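Side-chain contacts in Alr4995 protein (Nostoc sp., PDB 6LRF), which is a bifunctional enzyme, acting as an arginine dihydrolase and an ornithine cyclodeaminase, so that it probably takes arginine through ornithine to proline: residues E164-L169 with A211-F216; H168-F173 with A261-T266. All coordinates share one frame; numbering follows the deposited sequence.

The chain enters through strand 155-160 into the loop that leads to strand 173-175, and both contacts start there, sharing H168 and L169. Contact 1 closes a loop of 41 residues by bringing R165 and F166 to the C-terminal end of helix 210-213. Contact 2 closes a longer one, 87 residues, by setting D170 against residues 261-266, between helix 253-256 and strand 267-268. The closures start from the same stretch and overlap, with segment 211-216 inside the longer loop. Their centres are 9 Å apart, and they touch directly: F166 packs on T171, while F216 lies against A261 and T171. All four segments belong to the dimethylarginine dimethylhydrolase-like region.

Contact 1 of 2, residues E164-L169 with A211-F216; sequences ERFYHL and ADAVNF
R165 and V214 mark the closest backbone approach, CA to CA 8.1 Å, between an irregular loop and the end of the short helix around residues 210-213. With no hydrogen bond between the segments, packing contacts made by the side chains of R165 and F166 join them. F166 presents the far rim of its ring: CZ meets the CB of A213 at 3.8 Å, and CE1 lies 3.3 Å from A213 O, which stands at the ring edge near its plane. The same carbonyl accepts the N-H of F216. CG1 of V214 lies 3.5 Å from NH1 of R165, and the guanidinium, which a bend at chi3 (-63°) helps to place here, carries F166 CE2 over its centre on one face. The charged end forms salt bridges with D163 and E210, and with E475 of a second subunit. Replacing F166 by an alanine would probably open a gap beside A213 and V214 and deprive the guanidinium of the ring over its face. The helix end that receives these side chains is a Schellman motif with F216, at positive phi, as its C-prime residue; contact 1 thus joins a helix terminus to a loop of the guanidine-modifying domain next to a subunit interface.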
# COMPACT_ATOMS: atom_id res chain seq x y z
N GLU B 164 -17.06 -15.62 23.47
CA GLU B 164 -16.64 -16.69 24.36
C GLU B 164 -16.59 -16.29 25.84
O GLU B 164 -16.64 -17.14 26.72
CB GLU B 164 -15.28 -17.21 23.91
CG GLU B 164 -14.87 -18.51 24.57
CD GLU B 164 -13.39 -18.81 24.40
OE1 GLU B 164 -12.65 -17.93 23.91
OE2 GLU B 164 -12.98 -19.94 24.77
N ARG B 165 -16.50 -14.99 26.12
CA ARG B 165 -16.55 -14.52 27.51
C ARG B 165 -17.92 -14.77 28.11
O ARG B 165 -18.05 -15.10 29.29
CB ARG B 165 -16.21 -13.03 27.59
CG ARG B 165 -14.74 -12.70 27.26
CD ARG B 165 -14.52 -11.20 27.17
NE ARG B 165 -15.29 -10.62 26.08
CZ ARG B 165 -15.65 -9.34 26.01
NH1 ARG B 165 -15.32 -8.50 26.98
NH2 ARG B 165 -16.36 -8.91 24.97
N PHE B 166 -18.96 -14.62 27.29
CA PHE B 166 -20.32 -14.82 27.74
C PHE B 166 -20.82 -16.13 27.14
O PHE B 166 -21.66 -16.16 26.23
CB PHE B 166 -21.18 -13.62 27.34
CG PHE B 166 -20.56 -12.31 27.76
CD1 PHE B 166 -20.59 -11.91 29.09
CD2 PHE B 166 -19.90 -11.51 26.83
CE1 PHE B 166 -19.99 -10.71 29.48
CE2 PHE B 166 -19.31 -10.31 27.21
CZ PHE B 166 -19.35 -9.91 28.54
N TYR B 167 -20.24 -17.20 27.69
CA TYR B 167 -20.36 -18.57 27.20
C TYR B 167 -21.65 -19.26 27.66
O TYR B 167 -22.06 -20.27 27.07
CB TYR B 167 -19.13 -19.38 27.65
CG TYR B 167 -19.00 -19.54 29.16
CD1 TYR B 167 -18.51 -18.51 29.95
CD2 TYR B 167 -19.38 -20.72 29.79
CE1 TYR B 167 -18.40 -18.65 31.33
CE2 TYR B 167 -19.27 -20.87 31.17
CZ TYR B 167 -18.78 -19.83 31.94
OH TYR B 167 -18.68 -19.98 33.32
N HIS B 168 -22.28 -18.73 28.71
CA HIS B 168 -23.62 -19.15 29.11
C HIS B 168 -24.60 -18.00 28.89
O HIS B 168 -24.24 -16.84 29.01
CB HIS B 168 -23.67 -19.57 30.59
CG HIS B 168 -23.21 -20.97 30.85
ND1 HIS B 168 -22.71 -21.37 32.08
CD2 HIS B 168 -23.18 -22.06 30.06
CE1 HIS B 168 -22.39 -22.65 32.02
NE2 HIS B 168 -22.66 -23.10 30.81
N LEU B 169 -25.83 -18.35 28.58
CA LEU B 169 -26.87 -17.36 28.35
C LEU B 169 -27.07 -16.43 29.54
O LEU B 169 -27.31 -15.23 29.35
CB LEU B 169 -28.19 -18.05 28.02
CG LEU B 169 -29.32 -17.10 27.64
CD1 LEU B 169 -28.91 -16.24 26.40
CD2 LEU B 169 -30.61 -17.87 27.39
N ALA B 211 -18.81 -2.50 30.09
CA ALA B 211 -18.21 -2.34 31.41
C ALA B 211 -19.00 -3.12 32.46
O ALA B 211 -18.43 -3.86 33.25
CB ALA B 211 -18.12 -0.87 31.78
N ASP B 212 -20.32 -2.93 32.45
CA ASP B 212 -21.21 -3.67 33.36
C ASP B 212 -21.26 -5.16 33.02
O ASP B 212 -21.31 -6.00 33.91
CB ASP B 212 -22.63 -3.08 33.33
CG ASP B 212 -22.74 -1.78 34.12
OD1 ASP B 212 -22.78 -1.83 35.37
OD2 ASP B 212 -22.82 -0.70 33.48
N ALA B 213 -21.23 -5.46 31.73
CA ALA B 213 -21.27 -6.84 31.25
C ALA B 213 -20.10 -7.70 31.77
O ALA B 213 -20.32 -8.82 32.22
CB ALA B 213 -21.31 -6.86 29.74
N VAL B 214 -18.88 -7.18 31.72
CA VAL B 214 -17.72 -7.96 32.16
C VAL B 214 -17.64 -8.04 33.69
O VAL B 214 -16.82 -8.78 34.25
CB VAL B 214 -16.40 -7.37 31.60
CG1 VAL B 214 -16.45 -7.31 30.09
CG2 VAL B 214 -16.18 -5.96 32.16
N ASN B 215 -18.50 -7.29 34.36
CA ASN B 215 -18.68 -7.43 35.80
C ASN B 215 -19.85 -8.36 36.14
O ASN B 215 -20.25 -8.46 37.31
CB ASN B 215 -18.91 -6.06 36.44
CG ASN B 215 -17.62 -5.36 36.77
OD1 ASN B 215 -17.08 -5.52 37.86
ND2 ASN B 215 -17.10 -4.60 35.81
N PHE B 216 -20.38 -9.04 35.12
CA PHE B 216 -21.49 -9.99 35.25
C PHE B 216 -22.77 -9.33 35.75
O PHE B 216 -23.48 -9.90 36.58
CB PHE B 216 -21.12 -11.13 36.20
CG PHE B 216 -20.19 -12.14 35.61
CD1 PHE B 216 -20.65 -13.40 35.27
CD2 PHE B 216 -18.84 -11.84 35.43
CE1 PHE B 216 -19.79 -14.36 34.74
CE2 PHE B 216 -17.98 -12.79 34.90
CZ PHE B 216 -18.45 -14.05 34.55

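Contact 2 of 2, residues H168-F173 with A261-T266; sequences HLDTCF and AAKCLT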
# COMPACT_ATOMS: atom_id res chain seq x y z
N HIS B 168 -22.28 -18.73 28.71
CA HIS B 168 -23.62 -19.15 29.11
C HIS B 168 -24.60 -18.00 28.89
O HIS B 168 -24.24 -16.84 29.01
CB HIS B 168 -23.67 -19.57 30.59
CG HIS B 168 -23.21 -20.97 30.85
ND1 HIS B 168 -22.71 -21.37 32.08
CD2 HIS B 168 -23.18 -22.06 30.06
CE1 HIS B 168 -22.39 -22.65 32.02
NE2 HIS B 168 -22.66 -23.10 30.81
N LEU B 169 -25.83 -18.35 28.58
CA LEU B 169 -26.87 -17.36 28.35
C LEU B 169 -27.07 -16.43 29.54
O LEU B 169 -27.31 -15.23 29.35
CB LEU B 169 -28.19 -18.05 28.02
CG LEU B 169 -29.32 -17.10 27.64
CD1 LEU B 169 -28.91 -16.24 26.40
CD2 LEU B 169 -30.61 -17.87 27.39
N ASP B 170 -26.98 -16.97 30.76
CA ASP B 170 -27.27 -16.18 31.96
C ASP B 170 -26.15 -15.21 32.34
O ASP B 170 -26.28 -14.47 33.32
CB ASP B 170 -27.60 -17.11 33.15
CG ASP B 170 -26.38 -17.85 33.72
OD1 ASP B 170 -25.29 -17.84 33.11
OD2 ASP B 170 -26.53 -18.46 34.81
N THR B 171 -25.06 -15.21 31.58
CA THR B 171 -23.99 -14.22 31.79
C THR B 171 -24.21 -12.94 30.98
O THR B 171 -23.49 -11.96 31.17
CB THR B 171 -22.60 -14.78 31.42
OG1 THR B 171 -22.57 -15.08 30.02
CG2 THR B 171 -22.30 -16.03 32.21
N CYS B 172 -25.20 -12.94 30.09
CA CYS B 172 -25.40 -11.80 29.19
C CYS B 172 -26.87 -11.54 28.90
O CYS B 172 -27.21 -10.75 28.01
CB CYS B 172 -24.66 -12.04 27.86
SG CYS B 172 -25.09 -13.62 27.00
N PHE B 173 -27.74 -12.21 29.65
CA PHE B 173 -29.16 -12.20 29.34
C PHE B 173 -29.96 -12.48 30.61
O PHE B 173 -29.65 -13.44 31.33
CB PHE B 173 -29.45 -13.24 28.26
CG PHE B 173 -30.82 -13.15 27.67
CD1 PHE B 173 -31.88 -13.87 28.22
CD2 PHE B 173 -31.04 -12.39 26.53
CE1 PHE B 173 -33.15 -13.81 27.66
CE2 PHE B 173 -32.31 -12.32 25.96
CZ PHE B 173 -33.37 -13.03 26.52
N ALA B 261 -21.22 -15.72 38.71
CA ALA B 261 -21.55 -14.76 39.78
C ALA B 261 -22.88 -15.12 40.43
O ALA B 261 -23.18 -16.31 40.63
CB ALA B 261 -21.59 -13.33 39.24
N ALA B 262 -23.68 -14.11 40.76
CA ALA B 262 -24.88 -14.31 41.57
C ALA B 262 -25.85 -15.33 40.95
O ALA B 262 -26.14 -16.35 41.56
CB ALA B 262 -25.58 -12.99 41.81
N LYS B 263 -26.33 -15.05 39.74
CA LYS B 263 -27.30 -15.92 39.10
C LYS B 263 -26.75 -17.35 38.92
O LYS B 263 -27.50 -18.32 39.05
CB LYS B 263 -27.71 -15.32 37.74
CG LYS B 263 -28.73 -16.13 36.93
CD LYS B 263 -30.14 -16.03 37.50
CE LYS B 263 -31.20 -16.14 36.40
NZ LYS B 263 -31.54 -14.81 35.82
N CYS B 264 -25.45 -17.48 38.65
CA CYS B 264 -24.82 -18.79 38.45
C CYS B 264 -24.86 -19.63 39.72
O CYS B 264 -24.92 -20.85 39.66
CB CYS B 264 -23.37 -18.65 38.00
SG CYS B 264 -23.15 -18.27 36.24
N LEU B 265 -24.81 -18.95 40.87
CA LEU B 265 -24.74 -19.60 42.17
C LEU B 265 -26.11 -20.05 42.69
O LEU B 265 -26.20 -20.66 43.75
CB LEU B 265 -24.06 -18.66 43.17
CG LEU B 265 -22.55 -18.51 42.96
CD1 LEU B 265 -21.97 -17.37 43.80
CD2 LEU B 265 -21.83 -19.83 43.25
N THR B 266 -27.16 -19.75 41.93
CA THR B 266 -28.54 -20.00 42.33
C THR B 266 -29.34 -20.72 41.23
O THR B 266 -29.06 -20.57 40.04
CB THR B 266 -29.32 -18.68 42.67
OG1 THR B 266 -29.59 -17.95 41.46
CG2 THR B 266 -28.54 -17.80 43.64
O HOH W 1 -29.24 -13.96 33.94
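The packing of D170 against C264 belongs to what is probably the active-site region of the guanidine-modifying domain, since enzymes of this superfamily typically work through a cysteine nucleophile and a histidine, and H168 and C264 fit those roles. The sulfur of C264 faces both carboxylate oxygens of D170, with SG 3.7 Å from OD2 and 3.8 Å from OD1. With chi1 at 73°, CG of D170 sits between the backbone N and the carbonyl carbon, and this rotation carries the carboxylate to the sulfur. CG of K263 comes in beside it, 3.8 Å from OD2, so the aliphatic part of the lysine does the touching. Its amino group goes elsewhere: NZ is 6.3 Å from OD2 of D170 and instead donates to a water that also lies 2.7 Å from F173 O, probably donating to it. ND1 of H168 stays 5.2 Å from SG of C264, while its NE2 is bonded to E118. At the start of the 3-10 segment 169-171, H168 O is gripped twice by T171, through its backbone N and, at 2.6 Å in the carbonyl plane, through OG1, which fixes the hydroxyl against the turn. N219 bridges the two segments, its ND2 giving a hydrogen bond to D170 O and its OD1 taking one from C264 N. On the side of residues 168-173, L169 and F173 rest on strand 155-160 and F173 reaches strand 181-183; on the other, A262 and T266 pack on strand 221-223.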